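Local coordinates for uncharacterized protein GSU0716 (Geobacter sulfurreducens PCA, PDB 3BIJ) that is of unestablished function but belongs to the caspase-like C14 peptidase family and may act as a cysteine endopeptidase, at residues D133-Y146 with I162-R174. Numbering follows the deposited sequence.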
ATOM      1  N   ASP A 133       8.912  20.271  20.194  1.00 44.01           N
ATOM      2  CA  ASP A 133       8.120  19.614  19.151  1.00 41.27           C
ATOM      3  C   ASP A 133       8.999  19.593  17.920  1.00 43.32           C
ATOM      4  O   ASP A 133       8.755  20.302  16.942  1.00 41.32           O
ATOM      5  CB  ASP A 133       6.829  20.385  18.852  1.00 45.37           C
ATOM      6  CG  ASP A 133       5.877  19.604  17.960  1.00 51.34           C
ATOM      7  OD1 ASP A 133       6.311  18.581  17.387  1.00 51.18           O
ATOM      8  OD2 ASP A 133       4.699  20.016  17.827  1.00 49.76           O
ATOM      9  N   SER A 134      10.038  18.774  17.994  1.00 42.82           N
ATOM     10  CA  SER A 134      11.008  18.656  16.919  1.00 49.61           C
ATOM     11  C   SER A 134      11.554  17.223  16.905  1.00 50.80           C
ATOM     12  O   SER A 134      11.159  16.395  17.725  1.00 43.35           O
ATOM     13  CB  SER A 134      12.139  19.658  17.167  1.00 36.11           C
ATOM     14  OG  SER A 134      13.067  19.671  16.111  1.00 56.48           O
ATOM     15  N   CYS A 135      12.467  16.944  15.978  1.00 52.72           N
ATOM     16  CA  CYS A 135      13.062  15.619  15.853  1.00 50.10           C
ATOM     17  C   CYS A 135      14.427  15.717  15.183  1.00 50.47           C
ATOM     18  O   CYS A 135      14.887  16.811  14.856  1.00 47.88           O
ATOM     19  CB  CYS A 135      12.155  14.728  15.017  1.00 50.21           C
ATOM     20  SG  CYS A 135      11.976  15.319  13.335  1.00 45.39           S
ATOM     21  N   HIS A 136      15.069  14.570  14.975  1.00 49.93           N
ATOM     22  CA  HIS A 136      16.389  14.532  14.345  1.00 50.83           C
ATOM     23  C   HIS A 136      16.450  13.447  13.286  1.00 49.15           C
ATOM     24  O   HIS A 136      15.775  12.432  13.405  1.00 59.95           O
ATOM     25  CB  HIS A 136      17.459  14.285  15.406  1.00 44.28           C
ATOM     26  CG  HIS A 136      17.593  15.409  16.382  1.00 60.02           C
ATOM     27  ND1 HIS A 136      18.181  16.612  16.054  1.00 59.77           N
ATOM     28  CD2 HIS A 136      17.159  15.539  17.660  1.00 59.91           C
ATOM     29  CE1 HIS A 136      18.105  17.435  17.086  1.00 56.05           C
ATOM     30  NE2 HIS A 136      17.487  16.809  18.073  1.00 50.36           N
ATOM     31  N   SER A 137      17.248  13.660  12.243  1.00 49.99           N
ATOM     32  CA  SER A 137      17.380  12.663  11.186  1.00 46.44           C
ATOM     33  C   SER A 137      17.859  11.346  11.768  1.00 46.63           C
ATOM     34  O   SER A 137      17.535  10.284  11.251  1.00 52.39           O
ATOM     35  CB  SER A 137      18.389  13.118  10.136  1.00 47.17           C
ATOM     36  OG  SER A 137      17.920  14.243   9.433  1.00 61.65           O
ATOM     37  N   GLY A 138      18.632  11.418  12.845  1.00 48.66           N
ATOM     38  CA  GLY A 138      19.154  10.207  13.444  1.00 51.20           C
ATOM     39  C   GLY A 138      20.119   9.528  12.484  1.00 56.49           C
ATOM     40  O   GLY A 138      20.851  10.191  11.735  1.00 58.46           O
ATOM     41  N   THR A 139      20.105   8.200  12.487  1.00 52.42           N
ATOM     42  CA  THR A 139      20.992   7.426  11.626  1.00 56.60           C
ATOM     43  C   THR A 139      20.271   6.916  10.380  1.00 55.82           C
ATOM     44  O   THR A 139      19.064   7.114  10.224  1.00 55.06           O
ATOM     45  CB  THR A 139      21.603   6.221  12.393  1.00 52.99           C
ATOM     46  OG1 THR A 139      20.578   5.273  12.719  1.00 44.97           O
ATOM     47  CG2 THR A 139      22.268   6.695  13.678  1.00 53.76           C
ATOM     48  N   VAL A 140      21.017   6.263   9.490  1.00 53.68           N
ATOM     49  CA  VAL A 140      20.441   5.737   8.258  1.00 46.37           C
ATOM     50  C   VAL A 140      19.306   4.750   8.539  1.00 49.88           C
ATOM     51  O   VAL A 140      18.389   4.611   7.737  1.00 45.49           O
ATOM     52  CB  VAL A 140      21.528   5.055   7.380  1.00 50.42           C
ATOM     53  CG1 VAL A 140      22.272   3.998   8.178  1.00 51.64           C
ATOM     54  CG2 VAL A 140      20.894   4.453   6.136  1.00 37.86           C
ATOM     55  N   VAL A 141      19.351   4.080   9.687  1.00 43.70           N
ATOM     56  CA  VAL A 141      18.302   3.124  10.020  1.00 46.13           C
ATOM     57  C   VAL A 141      16.933   3.812  10.150  1.00 50.49           C
ATOM     58  O   VAL A 141      15.901   3.253   9.764  1.00 35.18           O
ATOM     59  CB  VAL A 141      18.621   2.385  11.323  1.00 51.18           C
ATOM     60  CG1 VAL A 141      20.050   1.876  11.285  1.00 57.14           C
ATOM     61  CG2 VAL A 141      18.418   3.302  12.507  1.00 63.87           C
ATOM     62  N   LYS A 142      16.926   5.028  10.695  1.00 50.50           N
ATOM     63  CA  LYS A 142      15.684   5.769  10.855  1.00 47.58           C
ATOM     64  C   LYS A 142      15.214   6.149   9.472  1.00 47.17           C
ATOM     65  O   LYS A 142      14.031   6.045   9.146  1.00 44.91           O
ATOM     66  CB  LYS A 142      15.896   7.047  11.681  1.00 54.34           C
ATOM     67  CG  LYS A 142      14.599   7.807  11.948  1.00 47.41           C
ATOM     68  CD  LYS A 142      14.814   9.138  12.650  1.00 42.93           C
ATOM     69  CE  LYS A 142      15.359   8.968  14.050  1.00 47.77           C
ATOM     70  NZ  LYS A 142      15.430  10.265  14.795  1.00 49.97           N
HETATM   71  N   MSE A 143      16.157   6.602   8.658  1.00 48.92           N
HETATM   72  CA  MSE A 143      15.857   6.994   7.288  1.00 55.59           C
HETATM   73  C   MSE A 143      15.300   5.790   6.541  1.00 51.58           C
HETATM   74  O   MSE A 143      14.382   5.919   5.736  1.00 52.28           O
HETATM   75  CB  MSE A 143      17.132   7.501   6.610  1.00 64.62           C
HETATM   76  CG  MSE A 143      17.023   8.922   6.071  1.00 81.11           C
HETATM   77 SE   MSE A 143      16.426  10.219   7.386  1.00 90.06          SE
HETATM   78  CE  MSE A 143      14.501  10.212   6.998  1.00 90.84           C
ATOM     79  N   ALA A 144      15.861   4.620   6.837  1.00 50.91           N
ATOM     80  CA  ALA A 144      15.443   3.368   6.224  1.00 49.68           C
ATOM     81  C   ALA A 144      13.974   3.070   6.509  1.00 55.86           C
ATOM     82  O   ALA A 144      13.188   2.850   5.590  1.00 54.36           O
ATOM     83  CB  ALA A 144      16.315   2.236   6.742  1.00 55.83           C
ATOM     84  N   TYR A 145      13.611   3.053   7.789  1.00 55.30           N
ATOM     85  CA  TYR A 145      12.240   2.782   8.189  1.00 43.09           C
ATOM     86  C   TYR A 145      11.262   3.806   7.634  1.00 50.23           C
ATOM     87  O   TYR A 145      10.156   3.448   7.251  1.00 50.63           O
ATOM     88  CB  TYR A 145      12.129   2.759   9.708  1.00 51.62           C
ATOM     89  CG  TYR A 145      12.652   1.503  10.363  1.00 47.27           C
ATOM     90  CD1 TYR A 145      13.747   1.550  11.223  1.00 39.12           C
ATOM     91  CD2 TYR A 145      12.011   0.276  10.174  1.00 41.24           C
ATOM     92  CE1 TYR A 145      14.187   0.412  11.885  1.00 46.35           C
ATOM     93  CE2 TYR A 145      12.440  -0.872  10.831  1.00 40.95           C
ATOM     94  CZ  TYR A 145      13.526  -0.796  11.689  1.00 44.74           C
ATOM     95  OH  TYR A 145      13.927  -1.909  12.390  1.00 41.99           O
ATOM     96  N   TYR A 146      11.663   5.075   7.593  1.00 56.37           N
ATOM     97  CA  TYR A 146      10.788   6.126   7.088  1.00 62.20           C
ATOM     98  C   TYR A 146      10.770   6.277   5.569  1.00 68.94           C
ATOM     99  O   TYR A 146      10.190   7.229   5.047  1.00 72.36           O
ATOM    100  CB  TYR A 146      11.120   7.471   7.747  1.00 57.89           C
ATOM    101  CG  TYR A 146      10.477   7.678   9.107  1.00 50.98           C
ATOM    102  CD1 TYR A 146       9.100   7.868   9.234  1.00 51.98           C
ATOM    103  CD2 TYR A 146      11.246   7.668  10.270  1.00 49.54           C
ATOM    104  CE1 TYR A 146       8.507   8.042  10.495  1.00 37.68           C
ATOM    105  CE2 TYR A 146      10.663   7.840  11.531  1.00 41.63           C
ATOM    106  CZ  TYR A 146       9.295   8.023  11.637  1.00 38.10           C
ATOM    107  OH  TYR A 146       8.728   8.180  12.886  1.00 36.83           O
ATOM    108  N   ILE A 162       3.070  15.680   3.967  1.00 56.96           N
ATOM    109  CA  ILE A 162       3.664  15.131   5.190  1.00 62.88           C
ATOM    110  C   ILE A 162       5.097  15.604   5.459  1.00 60.71           C
ATOM    111  O   ILE A 162       6.055  14.974   5.006  1.00 61.64           O
ATOM    112  CB  ILE A 162       3.693  13.593   5.157  1.00 64.37           C
ATOM    113  CG1 ILE A 162       2.300  13.059   4.823  1.00 67.14           C
ATOM    114  CG2 ILE A 162       4.168  13.048   6.503  1.00 52.99           C
ATOM    115  CD1 ILE A 162       1.235  13.477   5.799  1.00 75.99           C
ATOM    116  N   ARG A 163       5.228  16.696   6.213  1.00 54.03           N
ATOM    117  CA  ARG A 163       6.531  17.264   6.556  1.00 50.10           C
ATOM    118  C   ARG A 163       6.972  16.907   7.975  1.00 50.41           C
ATOM    119  O   ARG A 163       6.176  16.903   8.910  1.00 49.70           O
ATOM    120  CB  ARG A 163       6.511  18.796   6.434  1.00 51.14           C
ATOM    121  CG  ARG A 163       6.110  19.328   5.071  1.00 55.54           C
ATOM    122  CD  ARG A 163       5.995  20.851   5.073  1.00 52.35           C
ATOM    123  NE  ARG A 163       5.132  21.339   6.152  1.00 59.29           N
ATOM    124  CZ  ARG A 163       3.848  21.012   6.301  1.00 60.74           C
ATOM    125  NH1 ARG A 163       3.267  20.190   5.438  1.00 67.78           N
ATOM    126  NH2 ARG A 163       3.140  21.500   7.314  1.00 51.49           N
ATOM    127  N   TYR A 164       8.257  16.629   8.125  1.00 46.81           N
ATOM    128  CA  TYR A 164       8.812  16.293   9.417  1.00 39.60           C
ATOM    129  C   TYR A 164       9.790  17.399   9.808  1.00 42.43           C
ATOM    130  O   TYR A 164      10.477  17.964   8.962  1.00 42.01           O
ATOM    131  CB  TYR A 164       9.509  14.941   9.325  1.00 44.90           C
ATOM    132  CG  TYR A 164       8.559  13.776   9.139  1.00 41.94           C
ATOM    133  CD1 TYR A 164       7.765  13.327  10.199  1.00 48.88           C
ATOM    134  CD2 TYR A 164       8.490  13.087   7.929  1.00 40.36           C
ATOM    135  CE1 TYR A 164       6.937  12.212  10.065  1.00 46.86           C
ATOM    136  CE2 TYR A 164       7.662  11.968   7.780  1.00 37.94           C
ATOM    137  CZ  TYR A 164       6.897  11.538   8.851  1.00 48.19           C
ATOM    138  OH  TYR A 164       6.119  10.414   8.752  1.00 54.51           O
ATOM    139  N   ARG A 165       9.846  17.704  11.098  1.00 47.19           N
ATOM    140  CA  ARG A 165      10.698  18.764  11.598  1.00 39.03           C
ATOM    141  C   ARG A 165      12.148  18.363  11.813  1.00 40.15           C
ATOM    142  O   ARG A 165      12.741  18.632  12.857  1.00 33.14           O
ATOM    143  CB  ARG A 165      10.077  19.322  12.873  1.00 37.05           C
ATOM    144  CG  ARG A 165       8.716  19.961  12.619  1.00 27.40           C
ATOM    145  CD  ARG A 165       8.092  20.548  13.878  1.00 34.17           C
ATOM    146  NE  ARG A 165       6.887  21.312  13.584  1.00 34.00           N
ATOM    147  CZ  ARG A 165       6.127  21.899  14.499  1.00 41.96           C
ATOM    148  NH1 ARG A 165       5.050  22.577  14.116  1.00 30.49           N
ATOM    149  NH2 ARG A 165       6.445  21.801  15.791  1.00 42.36           N
ATOM    150  N   ALA A 166      12.720  17.719  10.805  1.00 39.07           N
ATOM    151  CA  ALA A 166      14.111  17.298  10.873  1.00 44.59           C
ATOM    152  C   ALA A 166      14.821  17.768   9.614  1.00 47.10           C
ATOM    153  O   ALA A 166      14.308  17.621   8.501  1.00 51.22           O
ATOM    154  CB  ALA A 166      14.201  15.787  10.983  1.00 39.78           C
HETATM  155  N   MSE A 167      16.008  18.331   9.791  1.00 40.65           N
HETATM  156  CA  MSE A 167      16.775  18.801   8.659  1.00 45.59           C
HETATM  157  C   MSE A 167      17.294  17.574   7.909  1.00 50.81           C
HETATM  158  O   MSE A 167      17.784  16.618   8.525  1.00 46.00           O
HETATM  159  CB  MSE A 167      17.927  19.684   9.144  1.00 45.77           C
HETATM  160  CG  MSE A 167      18.886  20.130   8.061  1.00 64.22           C
HETATM  161 SE   MSE A 167      20.218  21.395   8.740  1.00 81.34          SE
HETATM  162  CE  MSE A 167      21.118  20.239  10.040  1.00 67.76           C
ATOM    163  N   PRO A 168      17.151  17.558   6.570  1.00 47.59           N
ATOM    164  CA  PRO A 168      17.638  16.405   5.807  1.00 41.72           C
ATOM    165  C   PRO A 168      19.150  16.246   5.925  1.00 39.34           C
ATOM    166  O   PRO A 168      19.888  17.229   5.916  1.00 44.66           O
ATOM    167  CB  PRO A 168      17.163  16.702   4.388  1.00 30.08           C
ATOM    168  CG  PRO A 168      17.025  18.186   4.369  1.00 41.97           C
ATOM    169  CD  PRO A 168      16.428  18.497   5.698  1.00 45.99           C
ATOM    170  N   GLN A 169      19.604  15.005   6.039  1.00 44.74           N
ATOM    171  CA  GLN A 169      21.021  14.727   6.197  1.00 49.12           C
ATOM    172  C   GLN A 169      21.908  15.408   5.175  1.00 50.68           C
ATOM    173  O   GLN A 169      23.004  15.863   5.501  1.00 54.00           O
ATOM    174  CB  GLN A 169      21.266  13.225   6.168  1.00 48.65           C
ATOM    175  CG  GLN A 169      20.646  12.501   7.339  1.00 54.13           C
ATOM    176  CD  GLN A 169      21.012  11.035   7.365  1.00 62.90           C
ATOM    177  OE1 GLN A 169      20.598  10.303   8.264  1.00 67.00           O
ATOM    178  NE2 GLN A 169      21.794  10.594   6.378  1.00 64.81           N
ATOM    179  N   SER A 170      21.455  15.479   3.932  1.00 48.18           N
ATOM    180  CA  SER A 170      22.266  16.132   2.918  1.00 46.63           C
ATOM    181  C   SER A 170      22.547  17.585   3.299  1.00 47.79           C
ATOM    182  O   SER A 170      23.693  18.037   3.260  1.00 46.65           O
ATOM    183  CB  SER A 170      21.564  16.053   1.577  1.00 47.57           C
ATOM    184  OG  SER A 170      21.400  14.689   1.241  1.00 71.90           O
ATOM    185  N   VAL A 171      21.496  18.305   3.682  1.00 43.54           N
ATOM    186  CA  VAL A 171      21.615  19.696   4.087  1.00 44.26           C
ATOM    187  C   VAL A 171      22.483  19.830   5.330  1.00 47.54           C
ATOM    188  O   VAL A 171      23.257  20.772   5.448  1.00 52.89           O
ATOM    189  CB  VAL A 171      20.232  20.303   4.390  1.00 49.33           C
ATOM    190  CG1 VAL A 171      20.386  21.708   4.972  1.00 55.50           C
ATOM    191  CG2 VAL A 171      19.403  20.352   3.121  1.00 40.37           C
ATOM    192  N   ALA A 172      22.356  18.887   6.257  1.00 45.52           N
ATOM    193  CA  ALA A 172      23.133  18.934   7.486  1.00 39.09           C
ATOM    194  C   ALA A 172      24.630  18.961   7.199  1.00 50.53           C
ATOM    195  O   ALA A 172      25.367  19.738   7.805  1.00 52.99           O
ATOM    196  CB  ALA A 172      22.797  17.748   8.357  1.00 43.54           C
HETATM  197  N   MSE A 173      25.073  18.106   6.280  1.00 48.54           N
HETATM  198  CA  MSE A 173      26.482  18.022   5.915  1.00 47.14           C
HETATM  199  C   MSE A 173      26.896  19.218   5.073  1.00 49.17           C
HETATM  200  O   MSE A 173      27.971  19.796   5.260  1.00 45.76           O
HETATM  201  CB  MSE A 173      26.746  16.733   5.138  1.00 55.85           C
HETATM  202  CG  MSE A 173      26.283  15.465   5.867  1.00 70.52           C
HETATM  203 SE   MSE A 173      26.586  13.810   4.861  1.00 76.38          SE
HETATM  204  CE  MSE A 173      25.397  14.186   3.337  1.00 80.67           C
ATOM    205  N   ARG A 174      26.040  19.579   4.128  1.00 43.86           N
ATOM    206  CA  ARG A 174      26.321  20.715   3.271  1.00 45.74           C
ATOM    207  C   ARG A 174      26.477  21.976   4.137  1.00 47.59           C
ATOM    208  O   ARG A 174      27.399  22.768   3.930  1.00 40.84           O
ATOM    209  CB  ARG A 174      25.187  20.899   2.252  1.00 55.46           C
ATOM    210  CG  ARG A 174      25.513  21.915   1.155  1.00 65.45           C
ATOM    211  CD  ARG A 174      24.269  22.409   0.455  1.00 64.18           C
ATOM    212  NE  ARG A 174      23.851  21.577  -0.660  1.00 80.05           N
ATOM    213  CZ  ARG A 174      22.685  21.725  -1.291  1.00 93.08           C
ATOM    214  NH1 ARG A 174      22.364  20.939  -2.317  1.00 99.57           N
ATOM    215  NH2 ARG A 174      21.822  22.649  -0.886  1.00 91.40           N
TER
HETATM  216  O   HOH W   1      18.542  16.192  11.868  1.00 47.91           O
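Arg-165 reaches Asp-133 with the edge of its guanidinium, at the C-terminal end of a central parallel strand of the caspase-like fold, strand 127-133. The strand end and the loop after it read Asp-Ser-Cys-His-Ser-Gly, a sequence like that round the catalytic cysteine of metacaspases, and segment 162-174 packs against it. Arg-165 is the centre of an inverse gamma turn. Its chain runs extended from CG to NE and carries the guanidinium to Asp-133. Arg-165 NH2 donates to Asp-133 O at 3.0 Å, a nearly straight bond (170°) on a carbonyl lone pair and in the guanidinium plane. The same NH2 makes a salt bridge to Asp-133 OD2 at 3.2 Å, with carboxylate and guanidinium planes 48° apart. Asp-32 also pairs with NH2, and Asp-216 with NH1. Asp-133 OD2 is further held by Thr-224. A leucine in place of Arg-165 would probably leave Asp-133 and Asp-32 without this positive partner and Asp-133 O without this donor.

Next along the loop, Cys-135 SG lies 3.3 Å from Ala-166 CB, a close apolar contact. The first torsion, 63°, sets SG between the backbone N and the carbonyl carbon. SG also approaches Arg-165 C. Further out, Tyr-146 CE1 meets Tyr-164 OH at 3.8 Å, and the two rings lie at an oblique angle.

Gln-169 starts the helix 169-178 and covers Ser-137. Its CG rests on Ser-137 CB at 3.6 Å. Beyond CG the chain is extended, which brings the amide beside Gly-138 at the approach to helix 140-145. Arg-229 of the second subunit also packs on Gln-169. Ser-137 OG sits 2.5 Å from Met-167 O. A water accepts from Ser-137 N at 2.9 Å and donates weakly to Met-167 O.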